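Local coordinates for protein 3-oxoadipate enol-lactonase (Burkholderia xenovorans, PDB 2XUA) that probably hydrolyses the enol-lactone ring of 3-oxoadipate enol-lactone in catechol breakdown, as an alpha/beta hydrolase whose pocket here holds the product analogue laevulinic acid, at residues 27-32 with 53-58; 208-213 with 236-241. All blocks are in the same frame, centred on the assembly; numbering follows the deposited sequence.

Contact 1: residues 27-32 with 53-58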
ATOM      1  N   PRO B  27      10.435  19.984 -13.557  1.00 13.07           N
ATOM      2  CA  PRO B  27       9.075  20.408 -13.292  1.00 14.05           C
ATOM      3  C   PRO B  27       8.411  19.440 -12.305  1.00 15.12           C
ATOM      4  O   PRO B  27       8.726  18.234 -12.284  1.00 15.10           O
ATOM      5  CB  PRO B  27       8.372  20.287 -14.665  1.00 15.13           C
ATOM      6  CG  PRO B  27       9.444  20.048 -15.691  1.00 13.58           C
ATOM      7  CD  PRO B  27      10.618  19.486 -14.926  1.00 13.48           C
ATOM      8  N   TRP B  28       7.478  19.957 -11.529  1.00 15.00           N
ATOM      9  CA  TRP B  28       6.674  19.144 -10.638  1.00 14.89           C
ATOM     10  C   TRP B  28       5.528  18.476 -11.390  1.00 14.93           C
ATOM     11  O   TRP B  28       5.037  19.011 -12.383  1.00 14.65           O
ATOM     12  CB  TRP B  28       6.089  20.034  -9.567  1.00 15.26           C
ATOM     13  CG  TRP B  28       7.017  20.250  -8.424  1.00 12.99           C
ATOM     14  CD1 TRP B  28       7.742  21.375  -8.186  1.00 14.19           C
ATOM     15  CD2 TRP B  28       7.243  19.376  -7.319  1.00 13.31           C
ATOM     16  NE1 TRP B  28       8.451  21.232  -7.015  1.00 14.32           N
ATOM     17  CE2 TRP B  28       8.194  20.003  -6.480  1.00 12.15           C
ATOM     18  CE3 TRP B  28       6.804  18.095  -6.989  1.00 13.39           C
ATOM     19  CZ2 TRP B  28       8.698  19.396  -5.315  1.00 14.08           C
ATOM     20  CZ3 TRP B  28       7.274  17.485  -5.766  1.00 12.11           C
ATOM     21  CH2 TRP B  28       8.207  18.137  -4.966  1.00 16.60           C
ATOM     22  N   ILE B  29       5.113  17.300 -10.909  1.00 14.93           N
ATOM     23  CA  ILE B  29       3.819  16.693 -11.284  1.00 14.05           C
ATOM     24  C   ILE B  29       3.107  16.300  -9.999  1.00 15.34           C
ATOM     25  O   ILE B  29       3.767  15.763  -9.072  1.00 15.27           O
ATOM     26  CB  ILE B  29       3.914  15.570 -12.331  1.00 15.30           C
ATOM     27  CG1 ILE B  29       2.509  15.115 -12.753  1.00 14.01           C
ATOM     28  CG2 ILE B  29       4.790  14.419 -11.808  1.00 12.13           C
ATOM     29  CD1 ILE B  29       2.564  13.920 -13.757  1.00 15.39           C
ATOM     30  N   VAL B  30       1.800  16.612  -9.904  1.00 13.29           N
ATOM     31  CA  VAL B  30       1.004  16.218  -8.721  1.00 12.42           C
ATOM     32  C   VAL B  30       0.034  15.183  -9.238  1.00 12.45           C
ATOM     33  O   VAL B  30      -0.550  15.368 -10.291  1.00 12.84           O
ATOM     34  CB  VAL B  30       0.187  17.422  -8.177  1.00 13.18           C
ATOM     35  CG1 VAL B  30      -0.815  16.991  -7.052  1.00 11.94           C
ATOM     36  CG2 VAL B  30       1.145  18.539  -7.693  1.00 11.81           C
ATOM     37  N   LEU B  31      -0.112  14.079  -8.521  1.00 11.54           N
ATOM     38  CA  LEU B  31      -1.040  13.014  -8.987  1.00 11.02           C
ATOM     39  C   LEU B  31      -2.223  13.100  -8.019  1.00 10.80           C
ATOM     40  O   LEU B  31      -1.996  13.280  -6.820  1.00 11.16           O
ATOM     41  CB  LEU B  31      -0.316  11.660  -8.820  1.00 10.55           C
ATOM     42  CG  LEU B  31       0.935  11.558  -9.707  1.00 11.92           C
ATOM     43  CD1 LEU B  31       1.588  10.117  -9.658  1.00  9.40           C
ATOM     44  CD2 LEU B  31       0.577  11.936 -11.165  1.00 12.90           C
ATOM     45  N   SER B  32      -3.447  12.830  -8.474  1.00 10.37           N
ATOM     46  CA  SER B  32      -4.563  12.841  -7.544  1.00 10.16           C
ATOM     47  C   SER B  32      -5.437  11.615  -7.718  1.00  9.64           C
ATOM     48  O   SER B  32      -5.727  11.219  -8.832  1.00 10.24           O
ATOM     49  CB  SER B  32      -5.340  14.167  -7.728  1.00 10.34           C
ATOM     50  OG  SER B  32      -6.332  14.230  -6.702  1.00 13.66           O
ATOM     51  N   PHE B  53      10.351  14.364 -13.764  1.00 17.32           N
ATOM     52  CA  PHE B  53       9.620  15.266 -12.871  1.00 16.47           C
ATOM     53  C   PHE B  53      10.006  15.045 -11.441  1.00 14.55           C
ATOM     54  O   PHE B  53      10.525  13.961 -11.087  1.00 15.17           O
ATOM     55  CB  PHE B  53       8.076  15.030 -12.994  1.00 15.61           C
ATOM     56  CG  PHE B  53       7.562  15.274 -14.370  1.00 16.74           C
ATOM     57  CD1 PHE B  53       7.413  16.592 -14.849  1.00 15.68           C
ATOM     58  CD2 PHE B  53       7.311  14.212 -15.229  1.00 19.38           C
ATOM     59  CE1 PHE B  53       7.008  16.821 -16.124  1.00 17.88           C
ATOM     60  CE2 PHE B  53       6.886  14.453 -16.543  1.00 22.90           C
ATOM     61  CZ  PHE B  53       6.775  15.780 -16.986  1.00 18.76           C
ATOM     62  N   ARG B  54       9.735  16.057 -10.612  1.00 12.68           N
ATOM     63  CA  ARG B  54       9.571  15.840  -9.184  1.00 13.32           C
ATOM     64  C   ARG B  54       8.077  15.493  -8.965  1.00 13.62           C
ATOM     65  O   ARG B  54       7.195  16.168  -9.506  1.00 13.37           O
ATOM     66  CB  ARG B  54       9.982  17.072  -8.344  1.00 14.13           C
ATOM     67  CG  ARG B  54      11.503  17.293  -8.418  1.00 13.16           C
ATOM     68  CD  ARG B  54      11.895  18.619  -7.798  1.00 16.30           C
ATOM     69  NE  ARG B  54      11.470  19.748  -8.630  1.00 13.62           N
ATOM     70  CZ  ARG B  54      11.359  20.980  -8.156  1.00 16.77           C
ATOM     71  NH1 ARG B  54      11.621  21.208  -6.842  1.00 15.57           N
ATOM     72  NH2 ARG B  54      10.964  21.955  -8.977  1.00 16.06           N
ATOM     73  N   VAL B  55       7.849  14.366  -8.265  1.00 13.53           N
ATOM     74  CA  VAL B  55       6.531  13.790  -8.071  1.00 13.04           C
ATOM     75  C   VAL B  55       5.955  13.991  -6.712  1.00 12.49           C
ATOM     76  O   VAL B  55       6.551  13.628  -5.683  1.00 15.00           O
ATOM     77  CB  VAL B  55       6.515  12.281  -8.399  1.00 13.15           C
ATOM     78  CG1 VAL B  55       5.037  11.795  -8.359  1.00 13.15           C
ATOM     79  CG2 VAL B  55       7.125  12.041  -9.830  1.00 13.64           C
ATOM     80  N   LEU B  56       4.762  14.566  -6.670  1.00 12.81           N
ATOM     81  CA  LEU B  56       4.002  14.631  -5.462  1.00 12.04           C
ATOM     82  C   LEU B  56       2.746  13.785  -5.534  1.00 12.46           C
ATOM     83  O   LEU B  56       1.907  13.969  -6.464  1.00 13.69           O
ATOM     84  CB  LEU B  56       3.597  16.103  -5.212  1.00 12.81           C
ATOM     85  CG  LEU B  56       2.716  16.410  -4.026  1.00 12.78           C
ATOM     86  CD1 LEU B  56       3.431  15.918  -2.714  1.00 13.17           C
ATOM     87  CD2 LEU B  56       2.399  17.946  -3.945  1.00 13.30           C
ATOM     88  N   ARG B  57       2.607  12.882  -4.565  1.00 12.27           N
ATOM     89  CA  ARG B  57       1.360  12.125  -4.365  1.00 12.39           C
ATOM     90  C   ARG B  57       0.808  12.449  -2.997  1.00 10.24           C
ATOM     91  O   ARG B  57       1.575  12.843  -2.081  1.00 11.65           O
ATOM     92  CB  ARG B  57       1.651  10.620  -4.404  1.00 10.94           C
ATOM     93  CG  ARG B  57       1.945  10.135  -5.806  1.00 12.58           C
ATOM     94  CD  ARG B  57       2.255   8.611  -5.693  1.00 11.71           C
ATOM     95  NE  ARG B  57       3.630   8.419  -5.227  1.00 13.95           N
ATOM     96  CZ  ARG B  57       4.122   7.277  -4.683  1.00 16.41           C
ATOM     97  NH1 ARG B  57       3.349   6.238  -4.460  1.00 11.47           N
ATOM     98  NH2 ARG B  57       5.412   7.160  -4.371  1.00 12.30           N
ATOM     99  N   TYR B  58      -0.493  12.230  -2.798  1.00 10.89           N
ATOM    100  CA  TYR B  58      -1.062  12.506  -1.508  1.00 11.98           C
ATOM    101  C   TYR B  58      -2.319  11.657  -1.338  1.00 13.29           C
ATOM    102  O   TYR B  58      -2.880  11.157  -2.312  1.00 13.42           O
ATOM    103  CB  TYR B  58      -1.350  14.038  -1.368  1.00 11.75           C
ATOM    104  CG  TYR B  58      -2.507  14.508  -2.201  1.00 13.55           C
ATOM    105  CD1 TYR B  58      -3.771  14.746  -1.623  1.00 13.94           C
ATOM    106  CD2 TYR B  58      -2.354  14.762  -3.553  1.00  9.96           C
ATOM    107  CE1 TYR B  58      -4.876  15.155  -2.425  1.00 12.46           C
ATOM    108  CE2 TYR B  58      -3.433  15.173  -4.352  1.00 11.83           C
ATOM    109  CZ  TYR B  58      -4.684  15.339  -3.776  1.00 13.41           C
ATOM    110  OH  TYR B  58      -5.722  15.753  -4.556  1.00 17.08           O
TER
HETATM  111  O   HOH W   1      -1.509  10.947  -5.237  1.00 13.82           O

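Contact 2: residues 208-213 with 236-241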
ATOM      1  N   PRO B 208      -2.605  23.095 -21.899  1.00 25.56           N
ATOM      2  CA  PRO B 208      -2.673  21.881 -22.658  1.00 24.91           C
ATOM      3  C   PRO B 208      -3.276  20.727 -21.825  1.00 23.81           C
ATOM      4  O   PRO B 208      -2.885  20.528 -20.671  1.00 23.82           O
ATOM      5  CB  PRO B 208      -1.206  21.609 -22.972  1.00 25.44           C
ATOM      6  CG  PRO B 208      -0.557  22.918 -22.845  1.00 25.51           C
ATOM      7  CD  PRO B 208      -1.196  23.529 -21.742  1.00 26.14           C
ATOM      8  N   ALA B 209      -4.241  20.008 -22.392  1.00 22.57           N
ATOM      9  CA  ALA B 209      -4.893  18.915 -21.683  1.00 21.82           C
ATOM     10  C   ALA B 209      -4.811  17.615 -22.472  1.00 21.23           C
ATOM     11  O   ALA B 209      -4.729  17.602 -23.723  1.00 20.38           O
ATOM     12  CB  ALA B 209      -6.344  19.256 -21.274  1.00 21.66           C
ATOM     13  N   LEU B 210      -4.704  16.515 -21.719  1.00 19.41           N
ATOM     14  CA  LEU B 210      -4.820  15.162 -22.258  1.00 18.55           C
ATOM     15  C   LEU B 210      -6.011  14.503 -21.546  1.00 18.59           C
ATOM     16  O   LEU B 210      -6.147  14.575 -20.324  1.00 17.29           O
ATOM     17  CB  LEU B 210      -3.543  14.356 -21.976  1.00 19.40           C
ATOM     18  CG  LEU B 210      -3.646  12.836 -22.053  1.00 18.60           C
ATOM     19  CD1 LEU B 210      -3.849  12.415 -23.561  1.00 18.17           C
ATOM     20  CD2 LEU B 210      -2.403  12.135 -21.472  1.00 11.90           C
ATOM     21  N   VAL B 211      -6.880  13.854 -22.287  1.00 18.51           N
ATOM     22  CA  VAL B 211      -7.968  13.121 -21.618  1.00 17.94           C
ATOM     23  C   VAL B 211      -7.734  11.649 -21.911  1.00 17.61           C
ATOM     24  O   VAL B 211      -7.597  11.307 -23.040  1.00 18.72           O
ATOM     25  CB  VAL B 211      -9.377  13.545 -22.075  1.00 19.45           C
ATOM     26  CG1 VAL B 211     -10.485  12.627 -21.390  1.00 16.14           C
ATOM     27  CG2 VAL B 211      -9.641  14.984 -21.777  1.00 16.62           C
ATOM     28  N   ILE B 212      -7.626  10.807 -20.874  1.00 16.89           N
ATOM     29  CA  ILE B 212      -7.472   9.373 -21.038  1.00 16.99           C
ATOM     30  C   ILE B 212      -8.789   8.759 -20.541  1.00 16.25           C
ATOM     31  O   ILE B 212      -9.290   9.140 -19.482  1.00 16.47           O
ATOM     32  CB  ILE B 212      -6.266   8.792 -20.218  1.00 16.98           C
ATOM     33  CG1 ILE B 212      -4.938   9.135 -20.875  1.00 17.31           C
ATOM     34  CG2 ILE B 212      -6.316   7.295 -20.131  1.00 18.01           C
ATOM     35  CD1 ILE B 212      -3.734   8.809 -20.011  1.00 16.48           C
ATOM     36  N   SER B 213      -9.349   7.839 -21.312  1.00 16.30           N
ATOM     37  CA  SER B 213     -10.581   7.153 -20.929  1.00 16.57           C
ATOM     38  C   SER B 213     -10.380   5.617 -21.194  1.00 16.47           C
ATOM     39  O   SER B 213      -9.521   5.228 -22.007  1.00 19.30           O
ATOM     40  CB  SER B 213     -11.793   7.699 -21.682  1.00 16.21           C
ATOM     41  OG  SER B 213     -12.105   9.033 -21.340  1.00 18.39           O
ATOM     42  N   ARG B 236      -6.384  16.769 -26.013  1.00 27.42           N
ATOM     43  CA  ARG B 236      -6.294  15.600 -26.853  1.00 26.83           C
ATOM     44  C   ARG B 236      -6.904  14.399 -26.137  1.00 26.31           C
ATOM     45  O   ARG B 236      -6.889  14.371 -24.916  1.00 26.07           O
ATOM     46  CB  ARG B 236      -4.874  15.310 -27.195  1.00 27.20           C
ATOM     47  CG  ARG B 236      -4.797  14.249 -28.307  1.00 33.73           C
ATOM     48  CD  ARG B 236      -3.713  13.237 -28.137  1.00 41.44           C
ATOM     49  NE  ARG B 236      -2.516  13.786 -27.508  1.00 43.58           N
ATOM     50  CZ  ARG B 236      -1.483  13.032 -27.158  1.00 41.89           C
ATOM     51  NH1 ARG B 236      -1.497  11.734 -27.411  1.00 42.54           N
ATOM     52  NH2 ARG B 236      -0.430  13.582 -26.595  1.00 43.55           N
ATOM     53  N   TYR B 237      -7.439  13.431 -26.881  1.00 25.39           N
ATOM     54  CA  TYR B 237      -8.193  12.295 -26.294  1.00 24.98           C
ATOM     55  C   TYR B 237      -7.458  10.972 -26.599  1.00 23.98           C
ATOM     56  O   TYR B 237      -7.047  10.761 -27.696  1.00 23.45           O
ATOM     57  CB  TYR B 237      -9.671  12.263 -26.785  1.00 24.49           C
ATOM     58  CG  TYR B 237     -10.410  11.025 -26.316  1.00 26.24           C
ATOM     59  CD1 TYR B 237     -11.007  10.964 -25.033  1.00 24.23           C
ATOM     60  CD2 TYR B 237     -10.486   9.898 -27.137  1.00 25.56           C
ATOM     61  CE1 TYR B 237     -11.668   9.808 -24.595  1.00 24.31           C
ATOM     62  CE2 TYR B 237     -11.148   8.751 -26.731  1.00 28.89           C
ATOM     63  CZ  TYR B 237     -11.724   8.691 -25.460  1.00 27.17           C
ATOM     64  OH  TYR B 237     -12.369   7.524 -25.100  1.00 23.96           O
ATOM     65  N   VAL B 238      -7.275  10.118 -25.607  1.00 22.54           N
ATOM     66  CA  VAL B 238      -6.644   8.799 -25.815  1.00 21.18           C
ATOM     67  C   VAL B 238      -7.448   7.758 -25.031  1.00 21.42           C
ATOM     68  O   VAL B 238      -7.784   7.948 -23.866  1.00 21.60           O
ATOM     69  CB  VAL B 238      -5.139   8.728 -25.314  1.00 20.45           C
ATOM     70  CG1 VAL B 238      -4.605   7.334 -25.434  1.00 21.31           C
ATOM     71  CG2 VAL B 238      -4.203   9.628 -26.120  1.00 21.07           C
ATOM     72  N   GLU B 239      -7.747   6.642 -25.676  1.00 20.68           N
ATOM     73  CA  GLU B 239      -8.607   5.653 -25.100  1.00 21.49           C
ATOM     74  C   GLU B 239      -7.793   4.376 -24.961  1.00 20.54           C
ATOM     75  O   GLU B 239      -7.138   3.948 -25.894  1.00 20.72           O
ATOM     76  CB  GLU B 239      -9.880   5.453 -25.966  1.00 22.09           C
ATOM     77  CG  GLU B 239     -10.835   4.458 -25.391  1.00 23.80           C
ATOM     78  CD  GLU B 239     -12.148   4.398 -26.177  1.00 25.24           C
ATOM     79  OE1 GLU B 239     -12.654   5.459 -26.549  1.00 26.46           O
ATOM     80  OE2 GLU B 239     -12.641   3.292 -26.426  1.00 21.15           O
ATOM     81  N   LEU B 240      -7.793   3.814 -23.763  1.00 19.67           N
ATOM     82  CA  LEU B 240      -7.044   2.628 -23.485  1.00 18.29           C
ATOM     83  C   LEU B 240      -7.968   1.443 -23.303  1.00 19.60           C
ATOM     84  O   LEU B 240      -9.081   1.609 -22.827  1.00 19.28           O
ATOM     85  CB  LEU B 240      -6.249   2.833 -22.187  1.00 15.91           C
ATOM     86  CG  LEU B 240      -5.230   3.960 -22.160  1.00 17.13           C
ATOM     87  CD1 LEU B 240      -4.663   4.012 -20.699  1.00 14.83           C
ATOM     88  CD2 LEU B 240      -4.096   3.699 -23.184  1.00 13.72           C
ATOM     89  N   ASP B 241      -7.493   0.268 -23.690  1.00 19.28           N
ATOM     90  CA  ASP B 241      -8.230  -0.986 -23.500  1.00 20.80           C
ATOM     91  C   ASP B 241      -8.288  -1.439 -22.036  1.00 19.94           C
ATOM     92  O   ASP B 241      -7.690  -2.449 -21.652  1.00 19.23           O
ATOM     93  CB  ASP B 241      -7.644  -2.100 -24.370  1.00 21.12           C
ATOM     94  CG  ASP B 241      -8.560  -3.358 -24.432  1.00 23.23           C
ATOM     95  OD1 ASP B 241      -9.681  -3.385 -23.880  1.00 24.67           O
ATOM     96  OD2 ASP B 241      -8.135  -4.312 -25.056  1.00 26.28           O
TER

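Contact 1: residues 27-32 with 53-58
Over one face of the Trp28 indole sits CB of Arg54, 3.6 Å from the centroid of the six-membered ring, a CH-pi contact; at the ring's edge, in its plane, lies the backbone N of Leu56. The Arg54 chain, bent at chi3 (-71°), carries its guanidinium back over the pyrrole part of the indole, where Trp28 NE1 comes 3.1 Å from Arg54 CZ, above one face of the guanidinium and with the two planes 40° apart. Trp28 NE1 and the Arg54 nitrogens NH1 and NH2 are all donors, so this is packing and not a hydrogen bond; Arg54 NE bonds to Ala26 O and NH1 to Arg22 O. Pro27 O lies at the Phe53 edge, and Ile29 CG2 reaches Phe53 CB at 3.5 Å. At the far end the hydroxyls Ser32 OG and Tyr58 OH share a 2.7 Å hydrogen bond, while a water bridges Leu31 O and Tyr58 N. Between these ends run four parallel-strand hydrogen bonds, the straightest from Leu56 N to Ile29 O (2.9 Å, 177° at the hydrogen). With helix 43-52 the two strands form a beta-alpha-beta unit; Leu49 packs on Ile29, Leu31 and Val55, and strands 94-99 and 12-19 flank 28-32 and 54-58 respectively.

Contact 2: residues 208-213 with 236-241
Val211 and Tyr237 pair in register, CA to CA 4.8 Å, within a parallel beta-alpha-beta unit of the alpha/beta hydrolase fold whose connection includes helix 222-231; the short strand axes lie 22° apart. Five backbone hydrogen bonds hold it. Val211 makes two of them, both to strand 236-240: its N donates to Arg236 O (2.7 Å) and its O accepts from Val238 N (2.8 Å). The first bond, from Arg236 N to Ala209 O, is the skewed one: the donor stands 38° out of the carbonyl plane, whereas the other four run nearly along C=O.

Apolar contacts occupy the face of Leu210, Ile212 and Val238, where Leu210 CD1 meets Val238 CG2 at 3.8 Å; Ile212 CG2, placed anti to the backbone N, reaches Leu240 CD1 at 3.7 Å. Helix 251-263 covers this side through Thr257, Val258 and Phe261. The charged group on this face, the Arg236 guanidinium, has Leu210 CD1 over one of its faces and forms a salt bridge with Glu264.

On the other face the Tyr237 ring presents its edge to Ser213, with Tyr237 CE1 3.4 Å from Ser213 OG. Tyr237 OH donates to Glu239 OE1 at 2.5 Å, meeting the anti side of the carboxylate 27° out of plane.

From the N terminus the chain first lays down strands 6-9 and 12-19, then enters contact 1, which closes the 20-residue connection carrying helix 43-52. Contact 1 is complete before contact 2 begins, so the two stand in series, neither nesting nor crossing. Strands 94-99 and 117-123 and the helices of the intervening chain come next, and contact 2 then closes a 22-residue connection with helix 222-231. Both belong to one mixed sheet: 94-99 and 117-123 lie between strands 28-32 and 209-214, and the contacts' nearest atoms are about 9 Å apart, their centres 19 Å. Contact 2 ties strand 236-240, outermost within this chain, to its inner neighbour; contact 1 joins two strands nearer the N-terminal strands.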